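Local coordinates for SAM-dependent methyltransferase (Exiguobacterium sibiricum 255-15, PDB 3D2L), which probably transfers a methyl group from S-adenosylmethionine to an acceptor substrate, as enzymes with the Rossmann-like methyltransferase fold do, at residues Asp98-Leu103 against Ala124-Asp129; Thr119-Ala124 against Arg211-Arg216; Gly130-Phe135 against Phe237-Lys242. All coordinates share one frame; numbering follows the deposited sequence. Where two conformers were deposited one is given.

In the fold
Contacts 1 and 2 pack the C-terminal turns of helix 113-126 against one mixed sheet and the end of helix 203-212; contact 3 pairs two adjacent strands within that sheet. Contacts 1 and 2 share A124, and their centres lie about 9 Å apart; I100 CD1 of contact 1 reaches A123 CA at 3.5 Å. The centre of contact 3 is about 7 Å from that of contact 1 and 9 Å from that of contact 2. K242 joins all three, its NZ lying 2.6 Å from A124 O and 2.7 Å from L127 O. A magnesium ion is bound by D129 and waters, the nearest E241 side-chain atom about 4 Å away, too far for direct coordination; it is remote from the carboxyl ends of the parallel strands where this family usually binds S-adenosylmethionine.

Contact 1: residues Asp98-Leu103 against Ala124-Asp129; sequences DAITIL and ARLLTD. With MG (magnesium ion), chain E.
D98 and L127 bring the two backbones nearest, CA to CA 6.2 Å, where L127 is the first residue to leave helix 113-126 and the chain turns back toward the sheet. The contact belongs to a beta-alpha-beta crossover of the Rossmann-like methyltransferase fold: strand 97-102, the helix above it, then the parallel neighbour 131-138. I100 turns its side chain up from the strand, with CG1 beside the backbone N (chi1 -69°) and CD1 extended beyond it. That methyl meets L126 CD1 at 3.8 Å and L127 CG at 3.9 Å, crossing both leucines at a slant. L127 also sends CD2 down onto the strand backbone, 3.8 Å from A99 CA and against the carbonyl carbon of D98. Cut back to alanine, I100 would lack CD1, and a gap is likely to open under the helix end, leaving L126 and L127 with less to pack on. A123, I40 and L133 pack round the same isoleucine. Beyond the turn, D129 reaches solvent and binds a magnesium ion through OD1 at 2.3 Å; five waters complete the shell, and water 1 donates back to D129 OD2 at 2.6 Å.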
loop_
_atom_site.group_PDB
_atom_site.type_symbol
_atom_site.label_atom_id
_atom_site.label_comp_id
_atom_site.label_asym_id
_atom_site.label_seq_id
_atom_site.Cartn_x
_atom_site.Cartn_y
_atom_site.Cartn_z
ATOM N N ASP A 98 -1.910 -17.711 3.152
ATOM C CA ASP A 98 -0.529 -18.010 3.408
ATOM C C ASP A 98 0.300 -16.771 3.600
ATOM O O ASP A 98 1.375 -16.857 4.167
ATOM C CB ASP A 98 0.045 -18.764 2.213
ATOM C CG ASP A 98 -0.738 -20.004 1.892
ATOM O OD1 ASP A 98 -0.832 -20.860 2.782
ATOM O OD2 ASP A 98 -1.236 -20.130 0.747
ATOM N N ALA A 99 -0.138 -15.641 3.046
ATOM C CA ALA A 99 0.597 -14.383 3.197
ATOM C C ALA A 99 -0.338 -13.196 3.089
ATOM O O ALA A 99 -1.401 -13.268 2.430
ATOM C CB ALA A 99 1.748 -14.258 2.132
ATOM N N ILE A 100 0.052 -12.120 3.769
ATOM C CA ILE A 100 -0.621 -10.824 3.699
ATOM C C ILE A 100 0.369 -9.814 3.164
ATOM O O ILE A 100 1.506 -9.728 3.639
ATOM C CB ILE A 100 -1.194 -10.384 5.102
ATOM C CG1 ILE A 100 -2.346 -11.279 5.495
ATOM C CG2 ILE A 100 -1.654 -8.904 5.112
ATOM C CD1 ILE A 100 -2.708 -11.091 6.962
ATOM N N THR A 101 -0.046 -9.052 2.141
ATOM C CA THR A 101 0.778 -8.007 1.600
ATOM C C THR A 101 0.117 -6.650 1.826
ATOM O O THR A 101 -1.084 -6.470 1.606
ATOM C CB THR A 101 1.112 -8.210 0.079
ATOM O OG1 THR A 101 -0.103 -8.385 -0.682
ATOM C CG2 THR A 101 2.004 -9.443 -0.084
ATOM N N ILE A 102 0.931 -5.681 2.223
ATOM C CA ILE A 102 0.452 -4.315 2.442
ATOM C C ILE A 102 1.473 -3.444 1.757
ATOM O O ILE A 102 2.467 -3.013 2.334
ATOM C CB ILE A 102 0.319 -3.942 3.928
ATOM C CG1 ILE A 102 -0.290 -5.077 4.734
ATOM C CG2 ILE A 102 -0.497 -2.688 4.046
ATOM C CD1 ILE A 102 -0.566 -4.675 6.192
ATOM N N LEU A 103 1.191 -3.169 0.500
ATOM C CA LEU A 103 2.163 -2.589 -0.393
ATOM C C LEU A 103 2.019 -1.126 -0.704
ATOM O O LEU A 103 0.967 -0.522 -0.494
ATOM C CB LEU A 103 2.128 -3.384 -1.715
ATOM C CG LEU A 103 2.279 -4.895 -1.654
ATOM C CD1 LEU A 103 2.153 -5.458 -3.094
ATOM C CD2 LEU A 103 3.594 -5.297 -1.027
ATOM N N ALA A 124 -2.096 -11.348 12.165
ATOM C CA ALA A 124 -1.695 -12.549 12.883
ATOM C C ALA A 124 -2.857 -13.527 13.043
ATOM O O ALA A 124 -2.652 -14.751 13.045
ATOM C CB ALA A 124 -1.094 -12.191 14.236
ATOM N N ARG A 125 -4.070 -13.001 13.236
ATOM C CA ARG A 125 -5.233 -13.868 13.377
ATOM C C ARG A 125 -5.574 -14.571 12.077
ATOM O O ARG A 125 -6.093 -15.669 12.111
ATOM C CB ARG A 125 -6.461 -13.102 13.859
ATOM C CG ARG A 125 -6.419 -12.707 15.304
ATOM C CD ARG A 125 -7.761 -12.263 15.787
ATOM N NE ARG A 125 -8.264 -11.127 15.037
ATOM C CZ ARG A 125 -8.021 -9.840 15.284
ATOM N NH1 ARG A 125 -7.251 -9.434 16.288
ATOM N NH2 ARG A 125 -8.588 -8.935 14.503
ATOM N N LEU A 126 -5.324 -13.930 10.956
ATOM C CA LEU A 126 -5.642 -14.475 9.628
ATOM C C LEU A 126 -4.599 -15.483 9.086
ATOM O O LEU A 126 -4.883 -16.273 8.191
ATOM C CB LEU A 126 -5.733 -13.311 8.627
ATOM C CG LEU A 126 -6.714 -13.328 7.458
ATOM C CD1 LEU A 126 -6.226 -12.342 6.357
ATOM C CD2 LEU A 126 -6.953 -14.743 6.878
ATOM N N LEU A 127 -3.376 -15.421 9.575
ATOM C CA LEU A 127 -2.328 -16.312 9.121
ATOM C C LEU A 127 -2.176 -17.469 10.089
ATOM O O LEU A 127 -2.465 -17.338 11.276
ATOM C CB LEU A 127 -0.992 -15.542 9.080
ATOM C CG LEU A 127 -0.882 -14.316 8.180
ATOM C CD1 LEU A 127 0.310 -13.406 8.588
ATOM C CD2 LEU A 127 -0.762 -14.839 6.727
ATOM N N THR A 128 -1.724 -18.618 9.599
ATOM C CA THR A 128 -1.371 -19.691 10.517
ATOM C C THR A 128 0.155 -19.735 10.572
ATOM O O THR A 128 0.821 -18.891 9.953
ATOM C CB THR A 128 -1.918 -21.029 10.094
ATOM O OG1 THR A 128 -1.389 -21.332 8.805
ATOM C CG2 THR A 128 -3.452 -20.997 10.063
ATOM N N ASP A 129 0.680 -20.700 11.325
ATOM C CA ASP A 129 2.109 -20.904 11.517
ATOM C C ASP A 129 2.835 -20.900 10.160
ATOM O O ASP A 129 2.496 -21.653 9.240
ATOM C CB ASP A 129 2.328 -22.221 12.308
ATOM C CG ASP A 129 3.818 -22.559 12.559
ATOM O OD1 ASP A 129 4.670 -21.654 12.565
ATOM O OD2 ASP A 129 4.134 -23.759 12.781
HETATM MG MG MG E . 6.953 -21.694 12.544
HETATM O O HOH W 1 6.652 -23.465 13.083
HETATM O O HOH W 2 6.616 -21.052 14.346
HETATM O O HOH W 3 8.962 -21.706 12.431
HETATM O O HOH W 4 6.947 -22.414 10.532
HETATM O O HOH W 5 6.586 -19.830 11.749
#

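Contact 2: residues Thr119-Ala124 against Arg211-Arg216; sequences TFDSAA and REAGFR
F120 O is met from two directions: A124 N donates to it at 2.9 Å in the regular turn of helix 113-126, and F215 CE2 comes within 3.5 Å, the carbonyl oxygen lying in the plane of the ring at its edge. F215 has CG beside its own backbone N (chi1 -70°), which carries the ring out from the start of strand 215-222 and under the last turns of the helix. There CZ reaches A124 N and CE2 touches A124 CB at 3.8 Å, while A123 CB approaches the ring obliquely. A213, at the end of helix 203-212, fits its CB against F120 CB at 3.6 Å; the exposed D121 brings OD1 to the same methyl. A124 CB in turn rests against A213 O. G214 then ends the helix in a Schellman motif, its positive phi of 88° suiting glycine, and the chain swings from helix into strand where F215 enters the core. L210 and L133 also pack against the F215 ring, placing it between helix and sheet. Water 6 donates to D121 OD1 at 2.7 Å and weakly to A213 O. With that weak bridge as the polar link and no direct hydrogen bond between the segments, cohesion here rests mainly on alanine methyls, the F120 CB methylene and an aromatic edge fitting closely together.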
loop_
_atom_site.group_PDB
_atom_site.type_symbol
_atom_site.label_atom_id
_atom_site.label_comp_id
_atom_site.label_asym_id
_atom_site.label_seq_id
_atom_site.Cartn_x
_atom_site.Cartn_y
_atom_site.Cartn_z
ATOM N N THR A 119 -3.781 -3.475 13.262
ATOM C CA THR A 119 -3.514 -4.089 11.937
ATOM C C THR A 119 -2.665 -5.373 12.040
ATOM O O THR A 119 -2.970 -6.412 11.411
ATOM C CB THR A 119 -2.944 -3.061 10.964
ATOM O OG1 THR A 119 -3.856 -1.950 10.864
ATOM C CG2 THR A 119 -2.709 -3.654 9.560
ATOM N N PHE A 120 -1.600 -5.299 12.814
ATOM C CA PHE A 120 -0.725 -6.460 12.987
ATOM C C PHE A 120 -1.397 -7.636 13.680
ATOM O O PHE A 120 -1.193 -8.797 13.283
ATOM C CB PHE A 120 0.576 -6.090 13.685
ATOM C CG PHE A 120 1.473 -5.186 12.915
ATOM C CD1 PHE A 120 1.329 -4.969 11.528
ATOM C CD2 PHE A 120 2.559 -4.600 13.561
ATOM C CE1 PHE A 120 2.191 -4.145 10.861
ATOM C CE2 PHE A 120 3.447 -3.777 12.877
ATOM C CZ PHE A 120 3.285 -3.563 11.533
ATOM N N ASP A 121 -2.171 -7.359 14.740
ATOM C CA ASP A 121 -2.984 -8.392 15.399
ATOM C C ASP A 121 -3.980 -9.033 14.450
ATOM O O ASP A 121 -4.187 -10.241 14.502
ATOM C CB ASP A 121 -3.725 -7.822 16.647
ATOM C CG ASP A 121 -2.856 -7.764 17.875
ATOM O OD1 ASP A 121 -1.671 -8.183 17.820
ATOM O OD2 ASP A 121 -3.353 -7.270 18.923
ATOM N N SER A 122 -4.618 -8.231 13.598
ATOM C CA SER A 122 -5.568 -8.743 12.620
ATOM C C SER A 122 -4.863 -9.674 11.621
ATOM O O SER A 122 -5.377 -10.775 11.256
ATOM C CB SER A 122 -6.205 -7.537 11.925
ATOM O OG SER A 122 -6.909 -7.892 10.781
ATOM N N ALA A 123 -3.676 -9.247 11.205
ATOM C CA ALA A 123 -2.859 -10.031 10.258
ATOM C C ALA A 123 -2.509 -11.379 10.908
ATOM O O ALA A 123 -2.636 -12.445 10.279
ATOM C CB ALA A 123 -1.562 -9.220 9.844
ATOM N N ALA A 124 -2.096 -11.348 12.165
ATOM C CA ALA A 124 -1.695 -12.549 12.883
ATOM C C ALA A 124 -2.857 -13.527 13.043
ATOM O O ALA A 124 -2.652 -14.751 13.045
ATOM C CB ALA A 124 -1.094 -12.191 14.236
ATOM N N ARG A 211 6.939 -8.023 16.647
ATOM C CA ARG A 211 7.202 -9.015 17.704
ATOM C C ARG A 211 6.068 -9.056 18.747
ATOM O O ARG A 211 5.672 -10.136 19.165
ATOM C CB ARG A 211 8.535 -8.721 18.363
ATOM C CG ARG A 211 9.695 -8.923 17.414
ATOM C CD ARG A 211 10.989 -8.442 18.046
ATOM N NE ARG A 211 12.101 -8.548 17.102
ATOM C CZ ARG A 211 13.241 -7.866 17.188
ATOM N NH1 ARG A 211 13.461 -7.002 18.160
ATOM N NH2 ARG A 211 14.169 -8.070 16.273
ATOM N N GLU A 212 5.558 -7.894 19.174
ATOM C CA GLU A 212 4.421 -7.851 20.118
ATOM C C GLU A 212 3.186 -8.564 19.521
ATOM O O GLU A 212 2.474 -9.263 20.240
ATOM C CB GLU A 212 4.107 -6.417 20.543
ATOM C CG GLU A 212 5.198 -5.868 21.406
ATOM C CD GLU A 212 5.012 -4.431 21.827
ATOM O OE1 GLU A 212 4.286 -3.656 21.136
ATOM O OE2 GLU A 212 5.658 -4.089 22.847
ATOM N N ALA A 213 3.022 -8.505 18.189
ATOM C CA ALA A 213 1.909 -9.180 17.495
ATOM C C ALA A 213 2.131 -10.656 17.167
ATOM O O ALA A 213 1.293 -11.297 16.519
ATOM C CB ALA A 213 1.515 -8.425 16.242
ATOM N N GLY A 214 3.251 -11.206 17.617
ATOM C CA GLY A 214 3.542 -12.631 17.439
ATOM C C GLY A 214 4.245 -13.030 16.148
ATOM O O GLY A 214 4.136 -14.186 15.733
ATOM N N PHE A 215 4.960 -12.091 15.528
ATOM C CA PHE A 215 5.709 -12.333 14.292
ATOM C C PHE A 215 7.211 -12.406 14.557
ATOM O O PHE A 215 7.703 -11.770 15.465
ATOM C CB PHE A 215 5.505 -11.192 13.247
ATOM C CG PHE A 215 4.154 -11.167 12.660
ATOM C CD1 PHE A 215 3.848 -11.943 11.540
ATOM C CD2 PHE A 215 3.156 -10.417 13.241
ATOM C CE1 PHE A 215 2.587 -11.925 11.012
ATOM C CE2 PHE A 215 1.902 -10.406 12.703
ATOM C CZ PHE A 215 1.616 -11.187 11.602
ATOM N N ARG A 216 7.892 -13.225 13.765
ATOM C CA ARG A 216 9.332 -13.241 13.715
ATOM C C ARG A 216 9.708 -12.333 12.523
ATOM O O ARG A 216 9.281 -12.530 11.384
ATOM C CB ARG A 216 9.892 -14.650 13.534
ATOM C CG ARG A 216 11.403 -14.673 13.432
ATOM C CD ARG A 216 11.969 -16.075 13.448
ATOM N NE ARG A 216 11.412 -16.885 12.373
ATOM C CZ ARG A 216 11.868 -16.925 11.127
ATOM N NH1 ARG A 216 12.913 -16.192 10.742
ATOM N NH2 ARG A 216 11.272 -17.716 10.256
HETATM O O HOH W 6 -1.537 -10.842 18.200
#

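Contact 3: residues Gly130-Phe135 against Phe237-Lys242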
loop_
_atom_site.group_PDB
_atom_site.type_symbol
_atom_site.label_atom_id
_atom_site.label_comp_id
_atom_site.label_asym_id
_atom_site.label_seq_id
_atom_site.Cartn_x
_atom_site.Cartn_y
_atom_site.Cartn_z
ATOM N N GLY A 130 3.833 -20.038 10.028
ATOM C CA GLY A 130 4.585 -19.973 8.784
ATOM C C GLY A 130 4.055 -18.933 7.814
ATOM O O GLY A 130 4.726 -18.571 6.888
ATOM N N GLY A 131 2.861 -18.409 8.040
ATOM C CA GLY A 131 2.329 -17.387 7.119
ATOM C C GLY A 131 3.191 -16.150 7.171
ATOM O O GLY A 131 3.738 -15.815 8.210
ATOM N N LYS A 132 3.264 -15.423 6.077
ATOM C CA LYS A 132 4.097 -14.239 6.041
ATOM C C LYS A 132 3.305 -12.962 5.958
ATOM O O LYS A 132 2.206 -12.954 5.428
ATOM C CB LYS A 132 5.070 -14.313 4.864
ATOM C CG LYS A 132 6.053 -15.505 4.995
ATOM C CD LYS A 132 7.433 -15.160 4.557
ATOM C CE LYS A 132 8.449 -16.164 5.065
ATOM N NZ LYS A 132 8.170 -17.519 4.529
ATOM N N LEU A 133 3.875 -11.895 6.513
ATOM C CA LEU A 133 3.361 -10.556 6.440
ATOM C C LEU A 133 4.468 -9.732 5.798
ATOM O O LEU A 133 5.598 -9.684 6.307
ATOM C CB LEU A 133 2.996 -9.969 7.815
ATOM C CG LEU A 133 2.629 -8.488 7.880
ATOM C CD1 LEU A 133 1.378 -8.131 6.946
ATOM C CD2 LEU A 133 2.396 -8.059 9.331
ATOM N N LEU A 134 4.130 -9.106 4.666
ATOM C CA LEU A 134 5.036 -8.271 3.902
ATOM C C LEU A 134 4.452 -6.889 3.758
ATOM O O LEU A 134 3.293 -6.759 3.425
ATOM C CB LEU A 134 5.225 -8.826 2.490
ATOM C CG LEU A 134 6.082 -10.060 2.271
ATOM C CD1 LEU A 134 5.384 -11.273 2.818
ATOM C CD2 LEU A 134 6.354 -10.223 0.759
ATOM N N PHE A 135 5.261 -5.863 3.996
ATOM C CA PHE A 135 4.851 -4.483 3.793
ATOM C C PHE A 135 6.074 -3.588 3.585
ATOM O O PHE A 135 7.179 -3.880 4.033
ATOM C CB PHE A 135 3.982 -3.894 4.945
ATOM C CG PHE A 135 4.685 -3.824 6.298
ATOM C CD1 PHE A 135 5.395 -2.702 6.681
ATOM C CD2 PHE A 135 4.619 -4.877 7.183
ATOM C CE1 PHE A 135 6.022 -2.633 7.908
ATOM C CE2 PHE A 135 5.236 -4.795 8.427
ATOM C CZ PHE A 135 5.939 -3.693 8.775
ATOM N N PHE A 237 11.407 -2.126 3.446
ATOM C CA PHE A 237 10.638 -3.328 3.218
ATOM C C PHE A 237 10.802 -4.256 4.393
ATOM O O PHE A 237 11.912 -4.460 4.868
ATOM C CB PHE A 237 11.115 -4.018 1.918
ATOM C CG PHE A 237 10.888 -3.190 0.682
ATOM C CD1 PHE A 237 11.661 -2.069 0.438
ATOM C CD2 PHE A 237 9.906 -3.529 -0.236
ATOM C CE1 PHE A 237 11.440 -1.281 -0.693
ATOM C CE2 PHE A 237 9.693 -2.741 -1.375
ATOM C CZ PHE A 237 10.475 -1.624 -1.592
ATOM N N PHE A 238 9.688 -4.821 4.858
ATOM C CA PHE A 238 9.688 -5.749 6.002
ATOM C C PHE A 238 9.101 -7.066 5.592
ATOM O O PHE A 238 8.070 -7.098 4.924
ATOM C CB PHE A 238 8.791 -5.234 7.107
ATOM C CG PHE A 238 9.314 -4.022 7.778
ATOM C CD1 PHE A 238 9.222 -2.784 7.155
ATOM C CD2 PHE A 238 9.879 -4.115 9.021
ATOM C CE1 PHE A 238 9.726 -1.646 7.784
ATOM C CE2 PHE A 238 10.381 -2.980 9.656
ATOM C CZ PHE A 238 10.315 -1.771 9.022
ATOM N N VAL A 239 9.721 -8.147 6.049
ATOM C CA VAL A 239 9.213 -9.488 5.832
ATOM C C VAL A 239 9.157 -10.056 7.219
ATOM O O VAL A 239 10.170 -10.032 7.950
ATOM C CB VAL A 239 10.134 -10.375 4.919
ATOM C CG1 VAL A 239 9.499 -11.782 4.706
ATOM C CG2 VAL A 239 10.377 -9.680 3.578
ATOM N N ALA A 240 7.977 -10.554 7.597
ATOM C CA ALA A 240 7.758 -11.132 8.939
ATOM C C ALA A 240 6.993 -12.436 8.799
ATOM O O ALA A 240 6.249 -12.638 7.828
ATOM C CB ALA A 240 7.005 -10.143 9.856
ATOM N N GLU A 241 7.194 -13.352 9.745
ATOM C CA GLU A 241 6.511 -14.634 9.687
ATOM C C GLU A 241 5.795 -14.949 11.002
ATOM O O GLU A 241 6.329 -14.729 12.080
ATOM C CB GLU A 241 7.524 -15.710 9.358
ATOM C CG GLU A 241 6.966 -17.087 9.307
ATOM C CD GLU A 241 8.015 -18.070 8.936
ATOM O OE1 GLU A 241 8.634 -17.863 7.872
ATOM O OE2 GLU A 241 8.219 -19.032 9.703
ATOM N N LYS A 242 4.585 -15.489 10.899
ATOM C CA LYS A 242 3.815 -15.790 12.079
ATOM C C LYS A 242 4.472 -16.948 12.817
ATOM O O LYS A 242 4.727 -17.989 12.225
ATOM C CB LYS A 242 2.369 -16.182 11.739
ATOM C CG LYS A 242 1.543 -16.314 13.026
ATOM C CD LYS A 242 0.106 -16.566 12.839
ATOM C CE LYS A 242 -0.596 -16.775 14.217
ATOM N NZ LYS A 242 -1.992 -17.115 13.923
#
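K132 lies across E241 and V239 on the strand opposite, and each atom of its side chain finds a neighbour there. The pairing joins strands 131-138 and 235-242 of the Rossmann-like methyltransferase sheet, in which the latter runs against the parallel strands; the two directions differ by 155°. From K132, CB stands 3.6 Å from A240 O, and CG 4.0 Å from the same oxygen. CD then passes V239 CG1 at 4.0 Å. The chain, bent at chi2 and again at chi4, brings CE to 3.3 Å from E241 OE1, and NZ completes a salt bridge to that oxygen at 3.4 Å. The carboxylate's other oxygen, OE2, has a long, weak ion pair with R216 on the next strand. Paired backbone bonds link L133 with A240 and F135 with F238, while K242 N donates to G131 O and G130 N to K242 O. On the face carrying L133 and A240, F135 takes the crowded position between its backbone N and carbonyl carbon (chi1 63°), which swings its ring over toward F238. The rings lie almost parallel (14°) but displaced, F135 CE1 meeting the CD1 side of F238 rather than its centre. F120 and L210 close in on F135 from the helical layer. Over one face of the F135 ring sits F238 CB, in a CH-pi contact 3.8 Å from its centroid.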